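Local coordinates for mandelate racemase/muconate lactonizing enzyme family protein (Bradyrhizobium sp. ORS 278, PDB 3TOY) that is of unknown specific function but has the two-domain architecture of the enolase superfamily and carries a calcium ion in its barrel domain, at residues Lys99-Val104 with Trp135-Gln140; Thr33-Ile38 with Ser375-Tyr380; Pro44-Phe49 with Tyr163-Ala168; Ser320-Glu325 with Glu341-Ala346. All coordinates share one frame; numbering follows the deposited sequence. Where two conformers were deposited one is given.

Contact 1: residues Lys99-Val104 with Trp135-Gln140; sequences KALVPV and WDALGQ
Leu-101 and Pro-103 pack on Trp-135, Ala-137 and Leu-138 in the helical part of the N-terminal capping domain of an enolase-superfamily fold. Residues 99-102 lead into helix 103-113, with Val-102 at the N-cap position. Residues 135-140 belong to helix 122-142. Most of the touching residues are buried.

One interaction is CH-pi. The Pro-103 ring covers one face of the Trp-135 indole, and the two side chains lie roughly perpendicular. Pro-103 CG lies 3.8 Å from the centroid of the Trp-135 five-membered ring, 13° off its normal. Pro-103 CB is 3.3 Å from Trp-135 NE1. That nitrogen has its polar partner elsewhere, in a hydrogen bond with Thr-302 OG1 on helix 300-314. The bond would help fix the rotation of the indole. Gly-151 of a second subunit also packs on Trp-135.

The other contacts are aliphatic. Leu-138 forks between two partners. Its CD1 meets the outer edge of the Pro-103 ring, 3.6 Å from CG, and also lies over the indole, on the same face as the proline. Its CD2 is 3.6 Å from Leu-101 CD2, where the two leucines overlap head to tail. With chi1 at -176° the Leu-101 chain swings away from N, and CD2 comes within 3.9 Å of Ala-137 CB.

Asp-136 and Gln-140 make polar bonds. Asp-136 OD2 accepts from His-71 N. It also accepts from Gln-140 NE2 over 2.7 Å, on the syn side and 35° out of the carboxylate plane.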
loop_
_atom_site.group_PDB
_atom_site.type_symbol
_atom_site.label_atom_id
_atom_site.label_comp_id
_atom_site.label_asym_id
_atom_site.label_seq_id
_atom_site.Cartn_x
_atom_site.Cartn_y
_atom_site.Cartn_z
ATOM N N LYS A 99 -3.530 13.930 -47.523
ATOM C CA LYS A 99 -3.918 12.848 -46.613
ATOM C C LYS A 99 -5.431 12.678 -46.502
ATOM O O LYS A 99 -6.190 13.649 -46.526
ATOM C CB LYS A 99 -3.331 13.104 -45.220
ATOM C CG LYS A 99 -1.817 13.257 -45.193
ATOM C CD LYS A 99 -1.157 11.999 -44.661
ATOM C CE LYS A 99 0.354 12.156 -44.553
ATOM N NZ LYS A 99 1.019 11.966 -45.876
ATOM N N ALA A 100 -5.855 11.436 -46.334
ATOM C CA ALA A 100 -7.254 11.093 -46.124
ATOM C C ALA A 100 -7.759 11.669 -44.792
ATOM O O ALA A 100 -7.028 11.693 -43.796
ATOM C CB ALA A 100 -7.424 9.570 -46.157
ATOM N N LEU A 101 -8.999 12.147 -44.802
ATOM C CA LEU A 101 -9.616 12.794 -43.653
ATOM C C LEU A 101 -10.109 11.697 -42.720
ATOM O O LEU A 101 -11.282 11.282 -42.770
ATOM C CB LEU A 101 -10.789 13.674 -44.106
ATOM C CG LEU A 101 -11.530 14.516 -43.073
ATOM C CD1 LEU A 101 -10.655 15.641 -42.585
ATOM C CD2 LEU A 101 -12.839 15.055 -43.657
ATOM N N VAL A 102 -9.184 11.201 -41.899
ATOM C CA VAL A 102 -9.446 10.065 -41.019
ATOM C C VAL A 102 -8.871 10.464 -39.662
ATOM O O VAL A 102 -7.688 10.323 -39.448
ATOM C CB VAL A 102 -8.765 8.778 -41.537
ATOM C CG1 VAL A 102 -9.024 7.617 -40.597
ATOM C CG2 VAL A 102 -9.292 8.412 -42.959
ATOM N N PRO A 103 -9.716 11.012 -38.769
ATOM C CA PRO A 103 -9.242 11.635 -37.516
ATOM C C PRO A 103 -8.312 10.752 -36.680
ATOM O O PRO A 103 -7.276 11.218 -36.223
ATOM C CB PRO A 103 -10.543 11.938 -36.774
ATOM C CG PRO A 103 -11.523 12.246 -37.920
ATOM C CD PRO A 103 -11.169 11.209 -38.959
ATOM N N VAL A 104 -8.683 9.500 -36.476
ATOM C CA VAL A 104 -7.874 8.600 -35.647
ATOM C C VAL A 104 -6.490 8.389 -36.252
ATOM O O VAL A 104 -5.465 8.415 -35.554
ATOM C CB VAL A 104 -8.600 7.255 -35.454
ATOM C CG1 VAL A 104 -7.687 6.206 -34.786
ATOM C CG2 VAL A 104 -9.880 7.499 -34.665
ATOM N N TRP A 135 -13.127 16.577 -37.537
ATOM C CA TRP A 135 -14.426 16.008 -37.229
ATOM C C TRP A 135 -15.532 16.932 -37.735
ATOM O O TRP A 135 -16.598 16.480 -38.175
ATOM C CB TRP A 135 -14.570 15.790 -35.706
ATOM C CG TRP A 135 -13.943 14.497 -35.230
ATOM C CD1 TRP A 135 -12.729 14.340 -34.617
ATOM C CD2 TRP A 135 -14.518 13.185 -35.320
ATOM N NE1 TRP A 135 -12.514 13.004 -34.327
ATOM C CE2 TRP A 135 -13.601 12.281 -34.743
ATOM C CE3 TRP A 135 -15.718 12.685 -35.838
ATOM C CZ2 TRP A 135 -13.839 10.909 -34.689
ATOM C CZ3 TRP A 135 -15.942 11.320 -35.794
ATOM C CH2 TRP A 135 -15.019 10.451 -35.207
ATOM N N ASP A 136 -15.296 18.230 -37.625
ATOM C CA ASP A 136 -16.278 19.201 -38.093
ATOM C C ASP A 136 -16.538 18.957 -39.578
ATOM O O ASP A 136 -17.680 18.969 -40.032
ATOM C CB ASP A 136 -15.760 20.624 -37.914
ATOM C CG ASP A 136 -16.681 21.641 -38.560
ATOM O OD1 ASP A 136 -17.802 21.815 -38.062
ATOM O OD2 ASP A 136 -16.290 22.240 -39.582
ATOM N N ALA A 137 -15.461 18.730 -40.322
ATOM C CA ALA A 137 -15.557 18.489 -41.753
ATOM C C ALA A 137 -16.322 17.209 -42.033
ATOM O O ALA A 137 -17.179 17.181 -42.912
ATOM C CB ALA A 137 -14.178 18.467 -42.402
ATOM N N LEU A 138 -16.032 16.149 -41.283
ATOM C CA LEU A 138 -16.756 14.897 -41.462
ATOM C C LEU A 138 -18.254 15.119 -41.247
ATOM O O LEU A 138 -19.095 14.571 -41.971
ATOM C CB LEU A 138 -16.236 13.818 -40.507
ATOM C CG LEU A 138 -14.911 13.127 -40.827
ATOM C CD1 LEU A 138 -14.592 12.118 -39.709
ATOM C CD2 LEU A 138 -14.919 12.441 -42.193
ATOM N N GLY A 139 -18.591 15.917 -40.241
ATOM C CA GLY A 139 -19.989 16.200 -39.953
ATOM C C GLY A 139 -20.632 16.985 -41.098
ATOM O O GLY A 139 -21.738 16.675 -41.531
ATOM N N GLN A 140 -19.941 18.009 -41.573
ATOM C CA GLN A 140 -20.450 18.805 -42.695
ATOM C C GLN A 140 -20.656 17.909 -43.901
ATOM O O GLN A 140 -21.684 17.994 -44.566
ATOM C CB GLN A 140 -19.494 19.930 -43.059
ATOM C CG GLN A 140 -19.492 21.115 -42.096
ATOM C CD GLN A 140 -18.689 22.287 -42.635
ATOM O OE1 GLN A 140 -19.034 22.874 -43.660
ATOM N NE2 GLN A 140 -17.614 22.628 -41.950
#

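Contact 2: residues Thr33-Ile38 with Ser375-Tyr380; sequences TARAVI and SAVAKY
Ile-38 and Val-37 meet Tyr-380 through its backbone, while Arg-35 meets Val-377 through side chains. Strand segment 33-38 and helix segment 375-380 run at 76° to each other. Their axes approach to 7.6 Å.

The hydrogen bond comes from the backbone. Ile-38 N donates to Tyr-380 O at 3.0 Å. It is nearly straight, although the donor is tilted 33° from the carbonyl plane. Val-37 CA lies 3.3 Å from Tyr-380 O. That oxygen thus receives one hydrogen bond, from Ile-38, and a weaker CA-H...O contact from Val-37.

Arg-35 offers the flat side of its guanidinium. Val-377 CG1 sits over one face, 3.4 Å from Arg-35 NH1, and comes at it square to the run of the arginine chain. That chain bends at chi3 (-75°), and NH1 forms a salt bridge with Glu-374 OE1, just before the helix segment. The salt bridge would keep the guanidinium turned this way.

Apolar packing is looser. Val-37 CG1 is 4.1 Å from Val-377 CG1, and Val-37 CB is 4.2 Å from Tyr-380 CB. The base of the Tyr-380 side chain lies by Ile-38 O, with CB at 3.5 Å, while its outer end leads away.

Strand 381-382 follows at once and pairs antiparallel with strand 29-47. This return of the C-terminal end to the sheet of the N-terminal capping domain fits the enolase-superfamily architecture.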
loop_
_atom_site.group_PDB
_atom_site.type_symbol
_atom_site.label_atom_id
_atom_site.label_comp_id
_atom_site.label_asym_id
_atom_site.label_seq_id
_atom_site.Cartn_x
_atom_site.Cartn_y
_atom_site.Cartn_z
ATOM N N THR A 33 -5.491 26.720 -43.191
ATOM C CA THR A 33 -5.119 28.082 -42.899
ATOM C C THR A 33 -5.606 28.436 -41.502
ATOM O O THR A 33 -6.585 27.879 -41.020
ATOM C CB THR A 33 -5.690 29.070 -43.944
ATOM O OG1 THR A 33 -7.107 29.191 -43.781
ATOM C CG2 THR A 33 -5.386 28.574 -45.341
ATOM N N ALA A 34 -4.902 29.353 -40.857
ATOM C CA ALA A 34 -5.274 29.794 -39.528
ATOM C C ALA A 34 -5.255 31.301 -39.465
ATOM O O ALA A 34 -4.351 31.945 -40.005
ATOM C CB ALA A 34 -4.292 29.204 -38.493
ATOM N N ARG A 35 -6.242 31.875 -38.793
ATOM C CA ARG A 35 -6.249 33.316 -38.582
ATOM C C ARG A 35 -6.384 33.660 -37.108
ATOM O O ARG A 35 -7.097 32.978 -36.368
ATOM C CB ARG A 35 -7.384 33.975 -39.371
ATOM C CG ARG A 35 -7.291 33.783 -40.896
ATOM C CD ARG A 35 -8.525 34.365 -41.586
ATOM N NE ARG A 35 -9.703 33.515 -41.421
ATOM C CZ ARG A 35 -10.935 33.862 -41.779
ATOM N NH1 ARG A 35 -11.160 35.046 -42.336
ATOM N NH2 ARG A 35 -11.942 33.018 -41.591
ATOM N N ALA A 36 -5.718 34.730 -36.694
ATOM C CA ALA A 36 -5.802 35.219 -35.324
ATOM C C ALA A 36 -6.799 36.371 -35.207
ATOM O O ALA A 36 -6.797 37.288 -36.034
ATOM C CB ALA A 36 -4.415 35.662 -34.852
ATOM N N VAL A 37 -7.650 36.332 -34.185
ATOM C CA VAL A 37 -8.543 37.450 -33.892
ATOM C C VAL A 37 -8.500 37.771 -32.413
ATOM O O VAL A 37 -8.150 36.917 -31.592
ATOM C CB VAL A 37 -9.998 37.175 -34.288
ATOM C CG1 VAL A 37 -10.117 36.957 -35.796
ATOM C CG2 VAL A 37 -10.559 35.964 -33.548
ATOM N N ILE A 38 -8.841 39.006 -32.074
ATOM C CA ILE A 38 -9.062 39.359 -30.686
ATOM C C ILE A 38 -10.464 39.930 -30.546
ATOM O O ILE A 38 -10.742 41.057 -30.972
ATOM C CB ILE A 38 -8.006 40.345 -30.176
ATOM C CG1 ILE A 38 -6.600 39.772 -30.407
ATOM C CG2 ILE A 38 -8.243 40.672 -28.701
ATOM C CD1 ILE A 38 -5.485 40.654 -29.919
ATOM N N SER A 375 -17.452 39.216 -41.762
ATOM C CA SER A 375 -17.343 40.654 -41.568
ATOM C C SER A 375 -16.793 40.933 -40.164
ATOM O O SER A 375 -15.970 41.825 -39.967
ATOM C CB SER A 375 -18.676 41.372 -41.843
ATOM O OG SER A 375 -19.581 41.282 -40.756
ATOM N N ALA A 376 -17.206 40.131 -39.196
ATOM C CA ALA A 376 -16.696 40.282 -37.842
ATOM C C ALA A 376 -15.231 39.820 -37.735
ATOM O O ALA A 376 -14.412 40.476 -37.085
ATOM C CB ALA A 376 -17.596 39.545 -36.842
ATOM N N VAL A 377 -14.902 38.713 -38.388
ATOM C CA VAL A 377 -13.509 38.261 -38.429
ATOM C C VAL A 377 -12.618 39.373 -38.984
ATOM O O VAL A 377 -11.588 39.710 -38.401
ATOM C CB VAL A 377 -13.335 36.956 -39.248
ATOM C CG1 VAL A 377 -11.871 36.638 -39.454
ATOM C CG2 VAL A 377 -14.040 35.785 -38.561
ATOM N N ALA A 378 -13.024 39.967 -40.101
ATOM C CA ALA A 378 -12.267 41.082 -40.662
ATOM C C ALA A 378 -12.077 42.201 -39.635
ATOM O O ALA A 378 -10.996 42.764 -39.502
ATOM C CB ALA A 378 -12.962 41.614 -41.916
ATOM N N LYS A 379 -13.139 42.524 -38.909
ATOM C CA LYS A 379 -13.091 43.585 -37.905
ATOM C C LYS A 379 -12.085 43.288 -36.790
ATOM O O LYS A 379 -11.354 44.176 -36.342
ATOM C CB LYS A 379 -14.490 43.785 -37.314
ATOM C CG LYS A 379 -14.661 45.006 -36.427
ATOM C CD LYS A 379 -16.127 45.150 -36.027
ATOM C CE LYS A 379 -16.476 46.577 -35.632
ATOM N NZ LYS A 379 -15.618 47.089 -34.531
ATOM N N TYR A 380 -12.043 42.036 -36.342
ATOM C CA TYR A 380 -11.234 41.680 -35.154
ATOM C C TYR A 380 -9.912 40.962 -35.432
ATOM O O TYR A 380 -9.143 40.687 -34.508
ATOM C CB TYR A 380 -12.072 40.859 -34.184
ATOM C CG TYR A 380 -13.299 41.595 -33.743
ATOM C CD1 TYR A 380 -13.196 42.849 -33.146
ATOM C CD2 TYR A 380 -14.565 41.052 -33.925
ATOM C CE1 TYR A 380 -14.320 43.539 -32.746
ATOM C CE2 TYR A 380 -15.700 41.735 -33.514
ATOM C CZ TYR A 380 -15.565 42.978 -32.935
ATOM O OH TYR A 380 -16.676 43.667 -32.532
#

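Contact 3: residues Pro44-Phe49 with Tyr163-Ala168; sequences PLRNAF and YGVLDA
Leu-45 and Arg-46 meet Gly-164 and Val-165 where the capping domain joins the barrel of this enolase-type fold. Segment 163-168 is the loop between barrel strand 157-162 and helix 168-181. Residues 44-49 include part of strand 29-47 and the turn that follows.

Leu-45 turns its side chain onto backbone. Its CD2 methyl lies against the peptide between Tyr-163 and Gly-164, 3.2 Å from Gly-164 N. The chains are tight here, with the CA atoms of Leu-45 and Gly-164 4.0 Å apart. Having no side chain, Gly-164 leaves room for this approach.

Val-165 runs alongside Arg-46, with both ends in one direction. In the conformer given, Arg-46 CG is 3.6 Å from Val-165 CG2. A second conformer was deposited for Arg-46, so this side-chain contact is less certain.

The backbone bond is firmer. Val-165 N donates to Arg-46 O at 2.9 Å, in the carbonyl plane and on a lone pair. Next along, Asn-47 forms an Asx turn to Phe-49 N and packs on Leu-116 of a third subunit.

A water joins the backbones: it accepts from Arg-46 N at 2.8 Å and donates to both Pro-44 O and Val-165 O.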
loop_
_atom_site.group_PDB
_atom_site.type_symbol
_atom_site.label_atom_id
_atom_site.label_comp_id
_atom_site.label_asym_id
_atom_site.label_seq_id
_atom_site.Cartn_x
_atom_site.Cartn_y
_atom_site.Cartn_z
ATOM N N PRO A 44 -14.894 42.122 -18.126
ATOM C CA PRO A 44 -13.564 41.602 -17.824
ATOM C C PRO A 44 -13.643 40.457 -16.816
ATOM O O PRO A 44 -14.432 40.508 -15.865
ATOM C CB PRO A 44 -12.837 42.810 -17.211
ATOM C CG PRO A 44 -13.935 43.760 -16.795
ATOM C CD PRO A 44 -15.010 43.556 -17.814
ATOM N N LEU A 45 -12.833 39.428 -17.038
ATOM C CA LEU A 45 -12.794 38.273 -16.145
ATOM C C LEU A 45 -11.513 38.288 -15.314
ATOM O O LEU A 45 -10.450 37.872 -15.768
ATOM C CB LEU A 45 -12.893 36.990 -16.961
ATOM C CG LEU A 45 -14.196 36.882 -17.753
ATOM C CD1 LEU A 45 -13.964 36.263 -19.126
ATOM C CD2 LEU A 45 -15.222 36.092 -16.962
ATOM N N ARG A 46 -11.613 38.794 -14.097
ATOM C CA ARG A 46 -10.456 38.856 -13.225
ATOM C C ARG A 46 -10.218 37.497 -12.572
ATOM O O ARG A 46 -11.151 36.873 -12.065
ATOM C CB ARG A 46 -10.650 39.941 -12.163
ATOM C CG ARG A 46 -9.753 39.802 -10.940
ATOM C CD ARG A 46 -8.296 40.155 -11.221
ATOM N NE ARG A 46 -7.480 39.932 -10.030
ATOM C CZ ARG A 46 -6.160 39.802 -10.028
ATOM N NH1 ARG A 46 -5.484 39.877 -11.166
ATOM N NH2 ARG A 46 -5.516 39.599 -8.884
ATOM N N ASN A 47 -8.968 37.046 -12.597
ATOM C CA ASN A 47 -8.588 35.799 -11.909
ATOM C C ASN A 47 -7.407 36.022 -10.978
ATOM O O ASN A 47 -6.922 37.152 -10.851
ATOM C CB ASN A 47 -8.327 34.654 -12.896
ATOM C CG ASN A 47 -7.133 34.908 -13.816
ATOM O OD1 ASN A 47 -5.974 34.911 -13.376
ATOM N ND2 ASN A 47 -7.408 35.065 -15.121
ATOM N N ALA A 48 -6.955 34.961 -10.310
ATOM C CA ALA A 48 -5.861 35.091 -9.340
ATOM C C ALA A 48 -4.534 35.508 -9.977
ATOM O O ALA A 48 -3.639 36.012 -9.287
ATOM C CB ALA A 48 -5.682 33.779 -8.532
ATOM N N PHE A 49 -4.383 35.279 -11.278
ATOM C CA PHE A 49 -3.100 35.576 -11.946
ATOM C C PHE A 49 -3.101 36.800 -12.864
ATOM O O PHE A 49 -2.064 37.175 -13.401
ATOM C CB PHE A 49 -2.571 34.358 -12.711
ATOM C CG PHE A 49 -1.866 33.376 -11.835
ATOM C CD1 PHE A 49 -0.519 33.547 -11.538
ATOM C CD2 PHE A 49 -2.558 32.306 -11.270
ATOM C CE1 PHE A 49 0.148 32.653 -10.707
ATOM C CE2 PHE A 49 -1.903 31.407 -10.434
ATOM C CZ PHE A 49 -0.545 31.578 -10.152
ATOM N N TYR A 163 -17.831 33.092 -14.531
ATOM C CA TYR A 163 -17.403 34.464 -14.316
ATOM C C TYR A 163 -15.995 34.586 -13.740
ATOM O O TYR A 163 -15.401 33.605 -13.279
ATOM C CB TYR A 163 -18.387 35.154 -13.382
ATOM C CG TYR A 163 -19.760 35.352 -13.994
ATOM C CD1 TYR A 163 -20.046 36.483 -14.756
ATOM C CD2 TYR A 163 -20.772 34.432 -13.788
ATOM C CE1 TYR A 163 -21.310 36.674 -15.312
ATOM C CE2 TYR A 163 -22.037 34.612 -14.342
ATOM C CZ TYR A 163 -22.297 35.737 -15.099
ATOM O OH TYR A 163 -23.552 35.920 -15.646
ATOM N N GLY A 164 -15.458 35.803 -13.772
ATOM C CA GLY A 164 -14.237 36.107 -13.047
ATOM C C GLY A 164 -14.645 36.377 -11.615
ATOM O O GLY A 164 -15.671 35.883 -11.159
ATOM N N VAL A 165 -13.840 37.138 -10.887
ATOM C CA VAL A 165 -14.218 37.521 -9.533
ATOM C C VAL A 165 -15.551 38.270 -9.583
ATOM O O VAL A 165 -15.726 39.181 -10.393
ATOM C CB VAL A 165 -13.148 38.428 -8.893
ATOM C CG1 VAL A 165 -13.613 38.944 -7.527
ATOM C CG2 VAL A 165 -11.808 37.686 -8.797
ATOM N N LEU A 166 -16.493 37.864 -8.742
ATOM C CA LEU A 166 -17.784 38.533 -8.653
ATOM C C LEU A 166 -17.906 39.360 -7.386
ATOM O O LEU A 166 -17.205 39.141 -6.398
ATOM C CB LEU A 166 -18.938 37.519 -8.703
ATOM C CG LEU A 166 -19.261 36.888 -10.063
ATOM C CD1 LEU A 166 -20.149 35.675 -9.886
ATOM C CD2 LEU A 166 -19.910 37.906 -11.009
ATOM N N ASP A 167 -18.827 40.315 -7.431
ATOM C CA ASP A 167 -19.254 41.046 -6.250
ATOM C C ASP A 167 -20.782 41.036 -6.257
ATOM O O ASP A 167 -21.401 41.534 -7.204
ATOM C CB ASP A 167 -18.696 42.476 -6.291
ATOM C CG ASP A 167 -19.217 43.337 -5.155
ATOM O OD1 ASP A 167 -19.293 42.842 -4.010
ATOM O OD2 ASP A 167 -19.558 44.509 -5.417
ATOM N N ALA A 168 -21.394 40.442 -5.236
ATOM C CA ALA A 168 -22.854 40.358 -5.191
ATOM C C ALA A 168 -23.534 41.727 -5.387
ATOM O O ALA A 168 -24.517 41.835 -6.119
ATOM C CB ALA A 168 -23.334 39.686 -3.897
HETATM O O HOH W 1 -13.952 39.709 -12.860
#

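Contact 4: residues Ser320-Glu325 with Glu341-Ala346; sequences SHILPE and EVLDFA. With ACT (acetate ion), chain F.
At the mouth of the barrel, close to the bound calcium ion, His-321 and Ile-322 lie beside Glu-341. The Glu-341 side chain is extended and points the same way as both. Its OE1 accepts from Ile-322 N at 2.9 Å, from above the carboxylate plane (36° out of it). The same oxygen lies 3.0 Å from His-321 CD2, obliquely to the ring. Ser-162 OG and Lys-188 NZ hold Glu-341 OE2, so both carboxylate oxygens are fixed.

His-321 NE2 donates almost straight (172°) to an acetate oxygen, O, at 2.8 Å, in the ring plane. The acetate is probably from the crystallisation liquor. ND1 of the imidazole is bonded to Asp-294 OD2.

A water accepts from Ser-320 OG and donates to Ile-322 O and Glu-341 O, bridging the segments.

Ile-322 CG2 packs 3.9 Å from Leu-343 CB, and its CD1 meets the edge of the Phe-345 ring. The Pro-324 ring lies against the carbonyls Glu-341 O and Leu-343 O.

Glu-325 OE2 and Asp-344 OD1 are 3.9 Å apart. Two waters each donate to both oxygens, which would ease the repulsion. Tyr-73 OH bonds Glu-325 OE1.

Residues 320-323 lead into helix 324-330. Val-342 pairs with strand 157-162, while Phe-345 stacks on Phe-75 of strand 69-75, bringing the capping sheet onto the barrel.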
loop_
_atom_site.group_PDB
_atom_site.type_symbol
_atom_site.label_atom_id
_atom_site.label_comp_id
_atom_site.label_asym_id
_atom_site.label_seq_id
_atom_site.Cartn_x
_atom_site.Cartn_y
_atom_site.Cartn_z
ATOM N N SER A 320 -16.782 20.094 -19.152
ATOM C CA SER A 320 -15.918 20.689 -20.150
ATOM C C SER A 320 -15.290 21.987 -19.667
ATOM O O SER A 320 -15.809 22.666 -18.776
ATOM C CB SER A 320 -16.707 20.932 -21.456
ATOM O OG SER A 320 -17.869 21.716 -21.183
ATOM N N HIS A 321 -14.150 22.322 -20.268
ATOM C CA HIS A 321 -13.568 23.633 -20.075
ATOM C C HIS A 321 -13.702 24.467 -21.352
ATOM O O HIS A 321 -13.083 24.146 -22.367
ATOM C CB HIS A 321 -12.092 23.550 -19.759
ATOM C CG HIS A 321 -11.474 24.894 -19.534
ATOM N ND1 HIS A 321 -10.400 25.353 -20.262
ATOM C CD2 HIS A 321 -11.797 25.882 -18.670
ATOM C CE1 HIS A 321 -10.078 26.568 -19.850
ATOM N NE2 HIS A 321 -10.905 26.909 -18.876
ATOM N N ILE A 322 -14.476 25.552 -21.241
ATOM C CA ILE A 322 -14.786 26.470 -22.341
ATOM C C ILE A 322 -15.050 25.767 -23.677
ATOM O O ILE A 322 -15.580 24.656 -23.702
ATOM C CB ILE A 322 -13.747 27.615 -22.443
ATOM C CG1 ILE A 322 -12.375 27.074 -22.849
ATOM C CG2 ILE A 322 -13.704 28.383 -21.148
ATOM C CD1 ILE A 322 -11.305 28.145 -22.937
ATOM N N LEU A 323 -14.770 26.428 -24.801
ATOM C CA LEU A 323 -15.179 25.851 -26.104
ATOM C C LEU A 323 -16.565 25.185 -26.018
ATOM O O LEU A 323 -16.730 23.991 -26.336
ATOM C CB LEU A 323 -14.123 24.855 -26.629
ATOM C CG LEU A 323 -12.937 25.437 -27.427
ATOM C CD1 LEU A 323 -12.042 26.330 -26.568
ATOM C CD2 LEU A 323 -12.119 24.355 -28.111
ATOM N N PRO A 324 -17.576 25.954 -25.597
ATOM C CA PRO A 324 -18.903 25.377 -25.359
ATOM C C PRO A 324 -19.550 24.816 -26.611
ATOM O O PRO A 324 -20.347 23.880 -26.525
ATOM C CB PRO A 324 -19.722 26.558 -24.825
ATOM C CG PRO A 324 -18.986 27.760 -25.252
ATOM C CD PRO A 324 -17.536 27.396 -25.307
ATOM N N GLU A 325 -19.223 25.363 -27.776
ATOM C CA GLU A 325 -19.872 24.864 -28.995
ATOM C C GLU A 325 -19.511 23.413 -29.303
ATOM O O GLU A 325 -20.387 22.574 -29.612
ATOM C CB GLU A 325 -19.549 25.782 -30.188
ATOM C CG GLU A 325 -19.899 27.254 -29.914
ATOM C CD GLU A 325 -18.768 28.043 -29.237
ATOM O OE1 GLU A 325 -17.685 27.470 -28.957
ATOM O OE2 GLU A 325 -18.964 29.247 -28.983
ATOM N N GLU A 341 -19.425 24.140 -19.408
ATOM C CA GLU A 341 -19.028 25.484 -18.978
ATOM C C GLU A 341 -19.370 26.530 -20.036
ATOM O O GLU A 341 -18.874 26.462 -21.165
ATOM C CB GLU A 341 -17.513 25.582 -18.759
ATOM C CG GLU A 341 -17.078 26.960 -18.205
ATOM C CD GLU A 341 -15.592 27.047 -17.900
ATOM O OE1 GLU A 341 -14.797 26.250 -18.465
ATOM O OE2 GLU A 341 -15.229 27.925 -17.099
ATOM N N VAL A 342 -20.169 27.519 -19.662
ATOM C CA VAL A 342 -20.480 28.581 -20.621
ATOM C C VAL A 342 -19.634 29.797 -20.342
ATOM O O VAL A 342 -19.851 30.507 -19.358
ATOM C CB VAL A 342 -21.960 28.983 -20.589
ATOM C CG1 VAL A 342 -22.202 30.195 -21.514
ATOM C CG2 VAL A 342 -22.838 27.811 -20.999
ATOM N N LEU A 343 -18.634 29.991 -21.194
ATOM C CA LEU A 343 -17.842 31.219 -21.254
ATOM C C LEU A 343 -17.680 31.493 -22.746
ATOM O O LEU A 343 -17.018 30.740 -23.453
ATOM C CB LEU A 343 -16.486 31.025 -20.574
ATOM C CG LEU A 343 -15.507 32.197 -20.439
ATOM C CD1 LEU A 343 -16.213 33.514 -20.204
ATOM C CD2 LEU A 343 -14.509 31.908 -19.319
ATOM N N ASP A 344 -18.300 32.567 -23.228
ATOM C CA ASP A 344 -18.463 32.758 -24.666
ATOM C C ASP A 344 -17.428 33.720 -25.253
ATOM O O ASP A 344 -17.670 34.928 -25.332
ATOM C CB ASP A 344 -19.885 33.265 -24.942
ATOM C CG ASP A 344 -20.248 33.256 -26.420
ATOM O OD1 ASP A 344 -19.477 32.726 -27.244
ATOM O OD2 ASP A 344 -21.332 33.773 -26.753
ATOM N N PHE A 345 -16.283 33.187 -25.671
ATOM C CA PHE A 345 -15.245 34.013 -26.287
ATOM C C PHE A 345 -15.475 34.212 -27.785
ATOM O O PHE A 345 -15.042 35.222 -28.354
ATOM C CB PHE A 345 -13.852 33.396 -26.124
ATOM C CG PHE A 345 -13.309 33.432 -24.715
ATOM C CD1 PHE A 345 -13.008 34.640 -24.095
ATOM C CD2 PHE A 345 -13.056 32.245 -24.033
ATOM C CE1 PHE A 345 -12.499 34.668 -22.800
ATOM C CE2 PHE A 345 -12.538 32.254 -22.740
ATOM C CZ PHE A 345 -12.255 33.464 -22.120
ATOM N N ALA A 346 -16.118 33.241 -28.421
ATOM C CA ALA A 346 -16.191 33.215 -29.876
ATOM C C ALA A 346 -17.484 33.742 -30.504
ATOM O O ALA A 346 -17.580 33.802 -31.737
ATOM C CB ALA A 346 -15.901 31.809 -30.396
HETATM C C ACT F . -9.998 29.797 -16.821
HETATM O O ACT F . -10.868 29.486 -17.672
HETATM O OXT ACT F . -10.201 29.412 -15.651
HETATM C CH3 ACT F . -8.769 30.591 -17.174
HETATM O O HOH W 2 -17.877 24.092 -22.317
HETATM O O HOH W 3 -14.674 29.378 -25.592
HETATM O O HOH W 4 -20.701 31.271 -29.393
HETATM O O HOH W 5 -17.661 30.837 -27.289
#

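In the fold
The centre of contact 4 lies about 6 Å from the centre of the chain. Those of the others lie about 17 to 21 Å from it, yet contacts 1 and 3 are still buried; contact 2 is only partly so. Contacts 2 and 3 use different parts of strand 29-47. Contacts 3 and 4 touch each other, with Leu-45 CD1 3.7 Å from Leu-343 CD1, so the strand end packs on the barrel loop. Contact 1 stays within the capping domain and is apolar across its segments. Contacts 2 and 3 each have one backbone hydrogen bond, and contact 3 adds a bridging water. Contact 4, beside the calcium ion, is rich in carboxylates and ordered water.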